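Local coordinates for protein CurM Sulfotransferase (Moorea producta, PDB 4GBM) that probably transfers a sulfonate group from PAPS to a polyketide intermediate of curacin biosynthesis and binds the spent nucleotide PAP (adenosine-3'-5'-diphosphate), at residues 37-42 with 136-141; 48-53 with 253-258; 55-60 with 239-244; 65-70 with 119-124; 79-84 with 264-269. The protein carries 2 engineered substitutions. One frame throughout, in Å; residues are numbered along the deposited sequence. Where two conformers were deposited one is given.

Interaction 1 (37-42 with 136-141). With A3P (adenosine-3'-5'-diphosphate), chain G.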
# COMPACT_ATOMS: atom_id res chain seq x y z
N ILE A 37 -1.20 2.20 5.04
CA ILE A 37 -1.95 1.01 4.61
C ILE A 37 -0.95 -0.14 4.52
O ILE A 37 -0.01 -0.09 3.73
CB ILE A 37 -2.66 1.19 3.24
CG1 ILE A 37 -3.74 2.28 3.33
CG2 ILE A 37 -3.29 -0.14 2.80
CD1 ILE A 37 -4.31 2.75 1.98
N LEU A 38 -1.16 -1.15 5.36
CA LEU A 38 -0.29 -2.33 5.38
C LEU A 38 -1.00 -3.54 4.80
O LEU A 38 -2.14 -3.84 5.17
CB LEU A 38 0.14 -2.66 6.81
CG LEU A 38 0.82 -1.55 7.61
CD1 LEU A 38 1.20 -2.09 8.97
CD2 LEU A 38 2.04 -0.99 6.88
N SER A 39 -0.33 -4.25 3.91
CA SER A 39 -0.93 -5.44 3.31
C SER A 39 0.09 -6.30 2.62
O SER A 39 1.21 -5.87 2.35
CB SER A 39 -1.98 -5.03 2.26
OG SER A 39 -1.35 -4.46 1.13
N SER A 40 -0.32 -7.53 2.34
CA SER A 40 0.39 -8.40 1.40
C SER A 40 0.20 -7.83 -0.01
O SER A 40 -0.79 -7.14 -0.27
CB SER A 40 -0.20 -9.81 1.49
OG SER A 40 0.17 -10.62 0.37
N PRO A 41 1.13 -8.13 -0.93
CA PRO A 41 0.88 -7.84 -2.34
C PRO A 41 -0.47 -8.40 -2.82
O PRO A 41 -0.96 -9.39 -2.26
CB PRO A 41 2.02 -8.59 -3.04
CG PRO A 41 3.14 -8.45 -2.09
CD PRO A 41 2.50 -8.66 -0.74
N ARG A 42 -1.05 -7.77 -3.83
CA ARG A 42 -2.26 -8.25 -4.55
C ARG A 42 -3.53 -8.26 -3.70
O ARG A 42 -4.45 -9.05 -3.96
CB ARG A 42 -2.03 -9.66 -5.19
CG ARG A 42 -0.65 -9.87 -5.83
CD ARG A 42 -0.30 -8.75 -6.80
NE ARG A 42 -1.26 -8.62 -7.91
CZ ARG A 42 -1.15 -7.69 -8.85
NH1 ARG A 42 -2.04 -7.64 -9.84
NH2 ARG A 42 -0.16 -6.81 -8.80
N LYS A 136 0.92 4.09 1.49
CA LYS A 136 0.65 2.69 1.16
C LYS A 136 1.80 2.04 0.38
O LYS A 136 2.25 2.59 -0.62
CB LYS A 136 -0.63 2.59 0.31
CG LYS A 136 -1.09 1.14 -0.02
CD LYS A 136 -0.40 0.51 -1.26
CE LYS A 136 -1.01 1.00 -2.57
NZ LYS A 136 -0.51 0.16 -3.70
N SER A 137 2.23 0.87 0.84
CA SER A 137 3.10 -0.01 0.05
C SER A 137 3.04 -1.43 0.59
O SER A 137 3.24 -1.64 1.78
CB SER A 137 4.56 0.46 0.05
OG SER A 137 5.37 -0.47 -0.67
N PRO A 138 2.79 -2.42 -0.29
CA PRO A 138 2.81 -3.80 0.20
C PRO A 138 4.19 -4.26 0.65
O PRO A 138 4.31 -5.22 1.43
CB PRO A 138 2.34 -4.62 -1.01
CG PRO A 138 1.57 -3.68 -1.82
CD PRO A 138 2.26 -2.34 -1.66
N THR A 139 5.24 -3.57 0.21
CA THR A 139 6.59 -3.99 0.54
C THR A 139 6.97 -3.74 2.01
O THR A 139 7.89 -4.40 2.53
CB THR A 139 7.64 -3.35 -0.40
OG1 THR A 139 7.68 -1.95 -0.19
CG2 THR A 139 7.31 -3.65 -1.85
N TYR A 140 6.26 -2.82 2.69
CA TYR A 140 6.57 -2.52 4.10
C TYR A 140 6.46 -3.76 4.98
O TYR A 140 7.28 -3.98 5.87
CB TYR A 140 5.65 -1.43 4.67
CG TYR A 140 5.71 -0.09 3.98
CD1 TYR A 140 6.84 0.31 3.27
CD2 TYR A 140 4.63 0.80 4.08
CE1 TYR A 140 6.88 1.57 2.64
CE2 TYR A 140 4.67 2.04 3.45
CZ TYR A 140 5.80 2.42 2.74
OH TYR A 140 5.83 3.65 2.12
N ALA A 141 5.44 -4.58 4.69
CA ALA A 141 5.15 -5.77 5.50
C ALA A 141 6.17 -6.89 5.32
O ALA A 141 6.18 -7.84 6.10
CB ALA A 141 3.76 -6.27 5.21
P1 A3P G . -5.39 -8.91 -10.07
O1P A3P G . -4.10 -9.64 -10.32
O2P A3P G . -5.69 -7.83 -11.08
O3P A3P G . -6.54 -9.83 -9.77
P2 A3P G . -2.60 -4.46 -5.12
O4P A3P G . -2.50 -4.62 -3.64
O5P A3P G . -1.46 -5.01 -5.92
O6P A3P G . -3.01 -3.07 -5.53
O5' A3P G . -3.83 -5.43 -5.54
C5' A3P G . -4.07 -5.69 -6.92
C4' A3P G . -5.40 -6.40 -7.00
O4' A3P G . -6.44 -5.45 -6.70
C3' A3P G . -5.73 -6.87 -8.40
O3' A3P G . -5.10 -8.13 -8.67
C2' A3P G . -7.26 -6.94 -8.34
O2' A3P G . -7.69 -8.22 -7.87
C1' A3P G . -7.65 -5.88 -7.32
N9 A3P G . -8.28 -4.72 -7.99
C8 A3P G . -7.69 -3.78 -8.76
N7 A3P G . -8.60 -2.89 -9.24
C5 A3P G . -9.80 -3.27 -8.76
C6 A3P G . -11.20 -2.78 -8.85
N6 A3P G . -11.48 -1.67 -9.58
N1 A3P G . -12.16 -3.48 -8.19
C2 A3P G . -11.88 -4.59 -7.46
N3 A3P G . -10.63 -5.08 -7.32
C4 A3P G . -9.59 -4.46 -7.93
O HOH W 1 2.65 -3.61 3.57
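K136 starts with CG anti to the backbone N (chi1 -175°), which lays that carbon 3.6 Å from CB of I37, and then bends at chi2 and chi3, carrying its amine off the sheet and away from I37, toward the start of helix 45-53. The two residues form a parallel beta bridge in the central sheet of the P-loop-type sulfotransferase fold, where strand 35-39 runs into the nucleotide-binding loop. At its far end NZ makes a salt bridge to E63 and hydrogen bonds to S45 and T46, two residues that also bind the nucleotide.

Beyond the bridge the chains part, and a buried water replaces direct hydrogen bonding. It donates to S137 O at 2.7 Å and accepts from S39 N at 3.1 Å and from A141 N at 3.2 Å, joining S39 to the 136-141 loop and its 3-10 segment. P138 wedges in beside it: its CB packs 3.7 Å from P41 N, and its CA offers a C-H contact to S39 O. L38 CD2 meets the edge of the Y140 ring, 4.2 Å from Y140 CD2. The hydroxyl of that ring bonds to D135.

Farther along the loop, A3P C5' lies over one face of the R42 guanidinium, 3.9 Å above its plane. From the edge of that group, R42 NH1 donates to A3P O1P of the 3'-phosphate at 2.9 Å, nearly straight at 168°.

Interaction 2 (48-53 with 253-258)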
# COMPACT_ATOMS: atom_id res chain seq x y z
N LEU A 48 -7.76 0.67 -2.74
CA LEU A 48 -8.03 1.40 -1.51
C LEU A 48 -7.35 2.77 -1.47
O LEU A 48 -7.99 3.77 -1.12
CB LEU A 48 -7.64 0.56 -0.29
CG LEU A 48 -7.91 1.24 1.06
CD1 LEU A 48 -9.40 1.59 1.25
CD2 LEU A 48 -7.42 0.35 2.20
N ARG A 49 -6.08 2.84 -1.85
CA ARG A 49 -5.39 4.13 -1.80
C ARG A 49 -6.01 5.13 -2.77
O ARG A 49 -6.09 6.32 -2.47
CB ARG A 49 -3.86 3.99 -1.96
CG ARG A 49 -3.32 3.98 -3.38
CD ARG A 49 -2.95 5.38 -3.88
NE ARG A 49 -2.53 5.31 -5.28
CZ ARG A 49 -2.71 6.26 -6.18
NH1 ARG A 49 -2.31 6.06 -7.44
NH2 ARG A 49 -3.30 7.42 -5.85
N VAL A 50 -6.50 4.63 -3.90
CA VAL A 50 -7.15 5.49 -4.91
C VAL A 50 -8.52 5.98 -4.42
O VAL A 50 -8.87 7.13 -4.63
CB VAL A 50 -7.24 4.79 -6.29
CG1 VAL A 50 -8.07 5.61 -7.28
CG2 VAL A 50 -5.83 4.57 -6.86
N MET A 51 -9.28 5.10 -3.76
CA MET A 51 -10.52 5.53 -3.10
C MET A 51 -10.25 6.68 -2.14
O MET A 51 -10.92 7.72 -2.19
CB MET A 51 -11.18 4.38 -2.35
CG MET A 51 -11.76 3.33 -3.26
SD MET A 51 -12.07 1.83 -2.32
CE MET A 51 -13.20 0.96 -3.35
N LEU A 52 -9.26 6.50 -1.28
CA LEU A 52 -8.92 7.53 -0.28
C LEU A 52 -8.38 8.82 -0.91
O LEU A 52 -8.53 9.89 -0.32
CB LEU A 52 -7.93 6.99 0.76
CG LEU A 52 -8.45 5.82 1.61
CD1 LEU A 52 -7.36 5.30 2.55
CD2 LEU A 52 -9.69 6.23 2.41
N ALA A 53 -7.77 8.71 -2.09
CA ALA A 53 -7.22 9.88 -2.80
C ALA A 53 -8.30 10.92 -3.13
O ALA A 53 -7.98 12.10 -3.33
CB ALA A 53 -6.49 9.45 -4.08
N GLY A 253 -11.99 12.12 -11.25
CA GLY A 253 -11.03 13.12 -10.78
C GLY A 253 -9.58 12.74 -11.00
O GLY A 253 -9.29 11.72 -11.64
N ASP A 254 -8.67 13.56 -10.50
CA ASP A 254 -7.23 13.29 -10.59
C ASP A 254 -6.79 12.60 -9.31
O ASP A 254 -6.70 13.22 -8.24
CB ASP A 254 -6.43 14.58 -10.84
CG ASP A 254 -4.93 14.33 -11.09
OD1 ASP A 254 -4.42 13.20 -10.88
OD2 ASP A 254 -4.25 15.29 -11.50
N ARG A 255 -6.52 11.31 -9.43
CA ARG A 255 -6.09 10.51 -8.28
C ARG A 255 -4.72 9.91 -8.53
O ARG A 255 -4.39 8.84 -7.99
CB ARG A 255 -7.13 9.45 -7.97
CG ARG A 255 -8.46 10.11 -7.65
CD ARG A 255 -9.47 9.13 -7.19
NE ARG A 255 -10.76 9.79 -7.03
CZ ARG A 255 -11.67 9.45 -6.13
NH1 ARG A 255 -11.46 8.46 -5.26
NH2 ARG A 255 -12.81 10.13 -6.09
N MET A 256 -3.92 10.60 -9.34
CA MET A 256 -2.56 10.20 -9.68
C MET A 256 -2.52 8.79 -10.27
O MET A 256 -1.69 7.96 -9.88
CB MET A 256 -1.64 10.32 -8.45
CG MET A 256 -1.48 11.75 -7.96
SD MET A 256 -0.55 11.88 -6.42
CE MET A 256 -1.87 11.96 -5.22
N THR A 257 -3.44 8.52 -11.20
CA THR A 257 -3.44 7.27 -11.96
C THR A 257 -3.36 7.55 -13.46
O THR A 257 -3.16 6.63 -14.27
CB THR A 257 -4.71 6.41 -11.69
OG1 THR A 257 -5.87 7.12 -12.17
CG2 THR A 257 -4.88 6.12 -10.21
N GLY A 258 -3.50 8.83 -13.83
CA GLY A 258 -3.55 9.23 -15.23
C GLY A 258 -2.19 9.40 -15.87
O GLY A 258 -1.16 9.22 -15.21
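The carbonyl oxygen of M256 is gripped by two donors, NH1 of R49 at 3.2 Å and the hydroxyl of S264. NH1 comes from well above the carbonyl plane (59° out of it), not on a lone pair. The same guanidinium reaches the preceding carbonyl, R49 NH2 to R255 O at 2.8 Å, so adjacent peptide oxygens are held along one edge of the group. R49 gets there because its CG sits in the crowded position between backbone N and carbonyl carbon (chi1 87°), and V50 CG2 lies over one guanidinium face.

Extended from CG to NE, R255 passes V50 CG1, 3.8 Å from its CD, and its NH1 donates to V50 O at 3.0 Å (159°). Its remaining nitrogens are held by the carbonyls of Q252 and E246. Beside the R49 guanidinium, V50 CG2 and T257 CG2 meet tip to tip at 3.8 Å. Reciprocal arginine-to-carbonyl bonds thus tie the loop to helix 45-53, which follows the phosphate-binding loop in the P-loop-type sulfotransferase fold.

Interaction 3 (55-60 with 239-244)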
# COMPACT_ATOMS: atom_id res chain seq x y z
N HIS A 55 -10.71 11.88 -1.08
CA HIS A 55 -11.15 12.60 0.11
C HIS A 55 -10.39 13.91 0.29
O HIS A 55 -9.17 13.94 0.24
CB HIS A 55 -10.98 11.72 1.34
CG HIS A 55 -11.80 12.16 2.50
ND1 HIS A 55 -11.54 13.31 3.22
CD2 HIS A 55 -12.90 11.60 3.08
CE1 HIS A 55 -12.43 13.45 4.18
NE2 HIS A 55 -13.27 12.43 4.12
N SER A 56 -11.12 15.00 0.55
CA SER A 56 -10.50 16.32 0.68
C SER A 56 -9.57 16.47 1.88
O SER A 56 -8.74 17.39 1.90
CB SER A 56 -11.57 17.42 0.70
OG SER A 56 -12.33 17.39 1.89
N SER A 57 -9.69 15.59 2.87
CA SER A 57 -8.87 15.65 4.09
C SER A 57 -7.60 14.82 3.98
O SER A 57 -6.75 14.85 4.88
CB SER A 57 -9.66 15.17 5.31
OG SER A 57 -10.78 16.00 5.57
N LEU A 58 -7.48 14.07 2.89
CA LEU A 58 -6.41 13.08 2.74
C LEU A 58 -5.57 13.36 1.50
O LEU A 58 -6.04 14.00 0.55
CB LEU A 58 -7.00 11.67 2.66
CG LEU A 58 -7.93 11.21 3.80
CD1 LEU A 58 -8.43 9.80 3.54
CD2 LEU A 58 -7.25 11.30 5.17
N PHE A 59 -4.32 12.91 1.52
CA PHE A 59 -3.48 12.93 0.34
C PHE A 59 -2.89 11.54 0.20
O PHE A 59 -2.18 11.09 1.08
CB PHE A 59 -2.36 13.96 0.46
CG PHE A 59 -1.52 14.06 -0.78
CD1 PHE A 59 -0.34 13.32 -0.89
CD2 PHE A 59 -1.91 14.87 -1.84
CE1 PHE A 59 0.44 13.39 -2.04
CE2 PHE A 59 -1.13 14.95 -3.00
CZ PHE A 59 0.04 14.21 -3.10
N SER A 60 -3.22 10.86 -0.90
CA SER A 60 -2.96 9.42 -1.01
C SER A 60 -2.31 9.09 -2.36
O SER A 60 -3.01 8.77 -3.34
CB SER A 60 -4.28 8.67 -0.82
OG SER A 60 -4.09 7.27 -0.75
N LEU A 239 -10.69 7.03 11.08
CA LEU A 239 -9.80 8.13 10.72
C LEU A 239 -10.26 9.49 11.25
O LEU A 239 -9.51 10.46 11.18
CB LEU A 239 -9.62 8.19 9.20
CG LEU A 239 -9.00 6.96 8.53
CD1 LEU A 239 -8.98 7.13 7.01
CD2 LEU A 239 -7.60 6.68 9.08
N ASN A 240 -11.48 9.55 11.78
CA ASN A 240 -12.06 10.82 12.28
C ASN A 240 -12.23 11.88 11.19
O ASN A 240 -12.00 13.07 11.41
CB ASN A 240 -11.25 11.38 13.46
CG ASN A 240 -11.22 10.44 14.65
OD1 ASN A 240 -12.27 9.98 15.12
ND2 ASN A 240 -10.02 10.15 15.14
N VAL A 241 -12.64 11.41 10.01
CA VAL A 241 -13.01 12.29 8.91
C VAL A 241 -14.46 12.01 8.53
O VAL A 241 -14.96 10.90 8.74
CB VAL A 241 -12.06 12.14 7.68
CG1 VAL A 241 -10.62 12.48 8.05
CG2 VAL A 241 -12.15 10.74 7.07
N PRO A 242 -15.16 13.01 7.97
CA PRO A 242 -16.51 12.73 7.50
C PRO A 242 -16.50 11.91 6.21
O PRO A 242 -15.52 11.96 5.46
CB PRO A 242 -17.09 14.12 7.25
CG PRO A 242 -15.91 14.99 7.00
CD PRO A 242 -14.80 14.43 7.84
N PHE A 243 -17.58 11.18 5.96
CA PHE A 243 -17.73 10.49 4.68
C PHE A 243 -17.85 11.53 3.56
O PHE A 243 -18.48 12.58 3.73
CB PHE A 243 -18.97 9.59 4.69
CG PHE A 243 -18.97 8.55 3.62
CD1 PHE A 243 -18.53 7.26 3.90
CD2 PHE A 243 -19.39 8.84 2.32
CE1 PHE A 243 -18.52 6.27 2.91
CE2 PHE A 243 -19.37 7.86 1.32
CZ PHE A 243 -18.93 6.57 1.62
N GLU A 244 -17.20 11.26 2.43
CA GLU A 244 -17.37 12.08 1.23
C GLU A 244 -17.71 11.17 0.06
O GLU A 244 -17.15 10.07 -0.03
CB GLU A 244 -16.09 12.87 0.92
CG GLU A 244 -15.78 13.96 1.94
CD GLU A 244 -14.57 14.82 1.58
OE1 GLU A 244 -14.30 15.78 2.33
OE2 GLU A 244 -13.91 14.55 0.55
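H55 and E244 stack flat, the carboxylate plane only 6° from the imidazole and E244 CD 3.6 Å above the ring; E244 CG adds a CH-pi contact over the same ring. H55 opens the type I turn H55-L58 that leads into strand 58-59 at one edge of the parallel sheet. Its CG, anti to the backbone N (chi1 -160°), turns the ring to E244. At the ring edge, H55 NE2 donates to P242 O at 2.7 Å, a nearly linear bond.

The carboxylate is in turn fixed by S56, whose backbone N donates to E244 OE2 at 2.8 Å and whose OG donates to the syn lone pair of E244 OE1 at 2.6 Å. What orients the imidazole at its other nitrogen is its own turn: S57 N donates to H55 ND1 at 3.0 Å, in the ring plane. The ring is thus locked in rotation and probably neutral.

Farther out, V241 follows N240, the positive-phi residue of the Schellman motif ending helix 228-239. There L239 CD1 lies 4.4 Å from L58 CD1.

Interaction 4 (65-70 with 119-124). With ZN (zinc ion), chain F.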
# COMPACT_ATOMS: atom_id res chain seq x y z
N HIS A 65 8.26 5.32 -1.68
CA HIS A 65 9.56 4.63 -1.49
C HIS A 65 10.53 5.42 -0.59
O HIS A 65 11.74 5.47 -0.86
CB HIS A 65 10.22 4.28 -2.84
CG HIS A 65 9.29 3.63 -3.82
ND1 HIS A 65 8.89 2.32 -3.70
CD2 HIS A 65 8.68 4.11 -4.93
CE1 HIS A 65 8.08 2.01 -4.71
NE2 HIS A 65 7.93 3.08 -5.46
N LEU A 66 10.00 6.00 0.48
CA LEU A 66 10.81 6.75 1.44
C LEU A 66 11.13 5.91 2.68
O LEU A 66 12.29 5.81 3.08
CB LEU A 66 10.10 8.04 1.85
CG LEU A 66 9.92 9.13 0.79
CD1 LEU A 66 9.01 10.22 1.32
CD2 LEU A 66 11.26 9.72 0.36
N LEU A 67 10.09 5.30 3.26
CA LEU A 67 10.20 4.60 4.54
C LEU A 67 11.37 3.60 4.69
O LEU A 67 11.95 3.51 5.77
CB LEU A 67 8.87 3.94 4.93
CG LEU A 67 8.70 3.52 6.39
CD1 LEU A 67 8.76 4.73 7.34
CD2 LEU A 67 7.39 2.77 6.55
N PRO A 68 11.72 2.86 3.61
CA PRO A 68 12.83 1.90 3.77
C PRO A 68 14.23 2.52 3.91
O PRO A 68 15.18 1.79 4.23
CB PRO A 68 12.76 1.07 2.48
CG PRO A 68 11.38 1.27 1.95
CD PRO A 68 11.06 2.69 2.31
N PHE A 69 14.38 3.83 3.70
CA PHE A 69 15.70 4.46 3.62
C PHE A 69 15.94 5.51 4.70
O PHE A 69 15.00 6.12 5.20
CB PHE A 69 15.90 5.09 2.24
CG PHE A 69 15.64 4.14 1.11
CD1 PHE A 69 16.58 3.15 0.79
CD2 PHE A 69 14.47 4.21 0.37
CE1 PHE A 69 16.34 2.26 -0.24
CE2 PHE A 69 14.23 3.32 -0.67
CZ PHE A 69 15.16 2.35 -0.98
N ASN A 70 17.21 5.73 5.05
CA ASN A 70 17.55 6.75 6.03
C ASN A 70 17.78 8.13 5.41
O ASN A 70 17.43 9.15 6.01
CB ASN A 70 18.77 6.34 6.87
CG ASN A 70 18.47 5.17 7.79
OD1 ASN A 70 17.40 5.10 8.40
ND2 ASN A 70 19.42 4.25 7.90
N GLN A 119 13.19 14.34 7.11
CA GLN A 119 13.08 15.71 6.60
C GLN A 119 12.19 15.80 5.36
O GLN A 119 11.44 16.76 5.21
CB GLN A 119 14.46 16.30 6.29
CG GLN A 119 15.22 16.74 7.52
CD GLN A 119 16.65 17.14 7.18
OE1 GLN A 119 17.41 16.34 6.64
NE2 GLN A 119 17.00 18.38 7.47
N VAL A 120 12.27 14.80 4.49
CA VAL A 120 11.45 14.80 3.28
C VAL A 120 9.98 14.59 3.63
O VAL A 120 9.11 15.28 3.10
CB VAL A 120 11.97 13.79 2.23
CG1 VAL A 120 11.04 13.72 1.02
CG2 VAL A 120 13.37 14.19 1.78
N TYR A 121 9.72 13.65 4.53
CA TYR A 121 8.36 13.48 5.03
C TYR A 121 7.82 14.79 5.65
O TYR A 121 6.66 15.14 5.43
CB TYR A 121 8.29 12.36 6.06
CG TYR A 121 7.98 10.97 5.54
CD1 TYR A 121 8.87 9.92 5.78
CD2 TYR A 121 6.78 10.68 4.86
CE1 TYR A 121 8.59 8.64 5.35
CE2 TYR A 121 6.50 9.38 4.43
CZ TYR A 121 7.41 8.37 4.68
OH TYR A 121 7.16 7.07 4.28
N GLY A 122 8.65 15.49 6.41
CA GLY A 122 8.25 16.75 7.03
C GLY A 122 7.88 17.80 5.99
O GLY A 122 6.89 18.53 6.15
N MET A 123 8.67 17.85 4.92
CA MET A 123 8.42 18.70 3.76
C MET A 123 7.11 18.34 3.05
O MET A 123 6.35 19.22 2.67
CB MET A 123 9.59 18.60 2.79
CG MET A 123 9.51 19.46 1.54
SD MET A 123 10.92 19.16 0.46
CE MET A 123 12.27 19.32 1.63
N LEU A 124 6.86 17.05 2.88
CA LEU A 124 5.59 16.62 2.29
C LEU A 124 4.42 17.04 3.16
O LEU A 124 3.43 17.57 2.66
CB LEU A 124 5.56 15.11 2.05
CG LEU A 124 6.50 14.55 0.98
CD1 LEU A 124 6.35 13.04 0.88
CD2 LEU A 124 6.23 15.19 -0.37
ZN ZN F . 9.54 0.80 -2.36
O HOH W 2 7.51 5.63 1.86
O HOH W 3 9.01 -1.04 -3.32
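From CB outward, L66 packs onto Y121 and then onto V120 and L124 of the same helix. It begins the type I turn L66-F69 in the loop between strand 58-59 and helix 72-78 and seats that loop against helix 117-128 of this sulfotransferase fold. L66 CB lies 3.9 Å from Y121 CE1, and CD1 stands almost exactly over the ring centroid, 4.0 Å away and 8° off the normal, a CH-pi contact over one face. The same methyl reaches L124 CD1 tip to tip at 3.9 Å. The other branch, L66 CD2, turns to V120 CG1 at 4.1 Å.

The Y121 ring is swung out from its helix by a chi1 of -91°, away from the usual staggered values, which carries its hydroxyl to the backbone and CB of L67. There Y121 OH lies 3.6 Å from L67 CB. A water donates to Y121 OH at 2.8 Å and accepts from L66 N at 2.9 Å, bridging the segments where no direct hydrogen bond forms. OH also bonds to D135, probably as donor, which ties the helix to sheet strand 132-136, and F154 meets the ring edge-to-face.

Just before the leucine, H65 turns the opposite way. Its NE2 is hydrogen-bonded to S266 OG, while H65 ND1 binds a zinc ion at 2.1 Å, which a water molecule also ligates.

Interaction 5 (79-84 with 264-269). With ZN (zinc ion), chain C.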
# COMPACT_ATOMS: atom_id res chain seq x y z
N LEU A 79 17.22 2.52 -4.88
CA LEU A 79 15.87 2.36 -5.41
C LEU A 79 15.86 1.94 -6.88
O LEU A 79 16.10 2.75 -7.77
CB LEU A 79 15.02 3.63 -5.19
CG LEU A 79 13.53 3.58 -5.56
CD1 LEU A 79 12.80 2.47 -4.82
CD2 LEU A 79 12.89 4.92 -5.26
N ASN A 80 15.58 0.66 -7.10
CA ASN A 80 15.44 0.10 -8.44
C ASN A 80 14.10 -0.62 -8.55
O ASN A 80 13.82 -1.54 -7.78
CB ASN A 80 16.59 -0.87 -8.75
CG ASN A 80 17.96 -0.23 -8.59
OD1 ASN A 80 18.16 0.95 -8.90
ND2 ASN A 80 18.92 -1.01 -8.10
N LEU A 81 13.29 -0.18 -9.51
CA LEU A 81 11.93 -0.70 -9.67
C LEU A 81 11.65 -1.13 -11.11
O LEU A 81 12.19 -0.54 -12.04
CB LEU A 81 10.91 0.37 -9.24
CG LEU A 81 11.03 0.97 -7.84
CD1 LEU A 81 10.22 2.27 -7.77
CD2 LEU A 81 10.59 0.00 -6.74
N SER A 82 10.80 -2.14 -11.27
CA SER A 82 10.43 -2.68 -12.58
C SER A 82 9.76 -1.62 -13.47
O SER A 82 9.98 -1.57 -14.68
CB SER A 82 9.50 -3.88 -12.42
OG SER A 82 10.19 -4.99 -11.87
N TYR A 83 8.94 -0.78 -12.84
CA TYR A 83 8.29 0.32 -13.54
C TYR A 83 8.86 1.64 -13.02
O TYR A 83 9.85 1.64 -12.29
CB TYR A 83 6.77 0.22 -13.38
CG TYR A 83 6.20 -1.05 -13.99
CD1 TYR A 83 5.84 -1.10 -15.34
CD2 TYR A 83 6.05 -2.20 -13.22
CE1 TYR A 83 5.33 -2.26 -15.90
CE2 TYR A 83 5.54 -3.37 -13.78
CZ TYR A 83 5.18 -3.39 -15.12
OH TYR A 83 4.68 -4.54 -15.68
N LEU A 84 8.25 2.76 -13.40
CA LEU A 84 8.88 4.07 -13.17
C LEU A 84 8.83 4.59 -11.73
O LEU A 84 9.72 5.34 -11.32
CB LEU A 84 8.36 5.11 -14.17
CG LEU A 84 8.46 4.74 -15.66
CD1 LEU A 84 7.81 5.81 -16.51
CD2 LEU A 84 9.91 4.49 -16.11
N SER A 264 2.96 5.40 -12.49
CA SER A 264 2.35 5.19 -11.17
C SER A 264 2.58 3.78 -10.63
O SER A 264 2.12 3.44 -9.54
CB SER A 264 0.85 5.52 -11.19
OG SER A 264 0.66 6.92 -11.30
N LEU A 265 3.30 2.97 -11.40
CA LEU A 265 3.57 1.58 -11.02
C LEU A 265 4.98 1.46 -10.47
O LEU A 265 5.86 2.24 -10.81
CB LEU A 265 3.41 0.65 -12.23
CG LEU A 265 2.04 0.05 -12.53
CD1 LEU A 265 0.91 1.09 -12.62
CD2 LEU A 265 2.14 -0.75 -13.83
N SER A 266 5.18 0.47 -9.60
CA SER A 266 6.48 0.27 -8.98
C SER A 266 6.95 -1.15 -9.21
O SER A 266 7.84 -1.38 -10.03
CB SER A 266 6.43 0.60 -7.48
OG SER A 266 6.21 1.98 -7.30
N ILE A 267 6.32 -2.09 -8.50
CA ILE A 267 6.77 -3.49 -8.49
C ILE A 267 6.02 -4.41 -9.44
O ILE A 267 6.61 -5.34 -9.98
CB ILE A 267 6.79 -4.09 -7.07
CG1 ILE A 267 5.39 -4.09 -6.44
CG2 ILE A 267 7.78 -3.32 -6.19
CD1 ILE A 267 5.22 -5.09 -5.31
N SER A 268 4.73 -4.17 -9.62
CA SER A 268 3.93 -4.91 -10.59
C SER A 268 2.82 -4.01 -11.08
O SER A 268 2.85 -2.80 -10.84
CB SER A 268 3.35 -6.19 -9.98
OG SER A 268 2.79 -7.01 -10.99
N ASP A 269 1.85 -4.59 -11.78
CA ASP A 269 0.68 -3.86 -12.25
C ASP A 269 -0.50 -4.23 -11.36
O ASP A 269 -0.87 -5.40 -11.30
CB ASP A 269 0.38 -4.22 -13.71
CG ASP A 269 -0.63 -3.28 -14.37
OD1 ASP A 269 -1.30 -2.52 -13.65
OD2 ASP A 269 -0.74 -3.31 -15.62
ZN ZN C . -2.27 -1.02 -14.58
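Y83 lies over L265, with L265 CD2 centred on one ring face 3.9 Å from the centroid and 6° off its normal, a close CH-pi contact. Y83 CG lies anti to the carbonyl carbon (chi1 -62°), which turns the ring over L265. The two side chains run side by side in the same direction, starting from CB atoms 3.6 Å apart. At the ring edge sits the carbonyl of S266, and its oxygen also accepts from Y83 N at 3.1 Å (163°), so one acceptor fixes the tyrosine backbone while bordering its ring. Farther along the ring, Y83 CE2 lies 3.9 Å from S268 C.

L81 also packs on S266, its CD1 4.0 Å from S266 OG, a hydroxyl bonded to H65. Further on, D269 OD1 binds a zinc ion at 2.0 Å together with H261, and accepts from N271 N; OD2 pairs with K274. The contact joins the linker between helices 72-78 and 87-96 to the long loop running from helix 228-239 to helix 297-305.

Overall arrangement
Interaction 1 lies nearest the middle of the chain and reaches the bound nucleotide through R42, whose NH1 also lies 2.9 Å from D269 O of interaction 5, linking the nucleotide pocket to a zinc site. Interaction 2 packs against interaction 1, K136 CE 3.8 Å from R49 CG. The 253-258 and 264-269 segments of one long loop meet at M256 O and S264 OG (2.9 Å). Interaction 3 joins interaction 2 along helix 45-53, where R49 O is 2.8 Å from S60 OG. Interaction 4 touches interaction 1 through L67 and Y140, and interaction 5 through H65 NE2 and S266 OG (2.7 Å). Interactions 3 and 5 lie farthest apart, with centres about 27 Å distant.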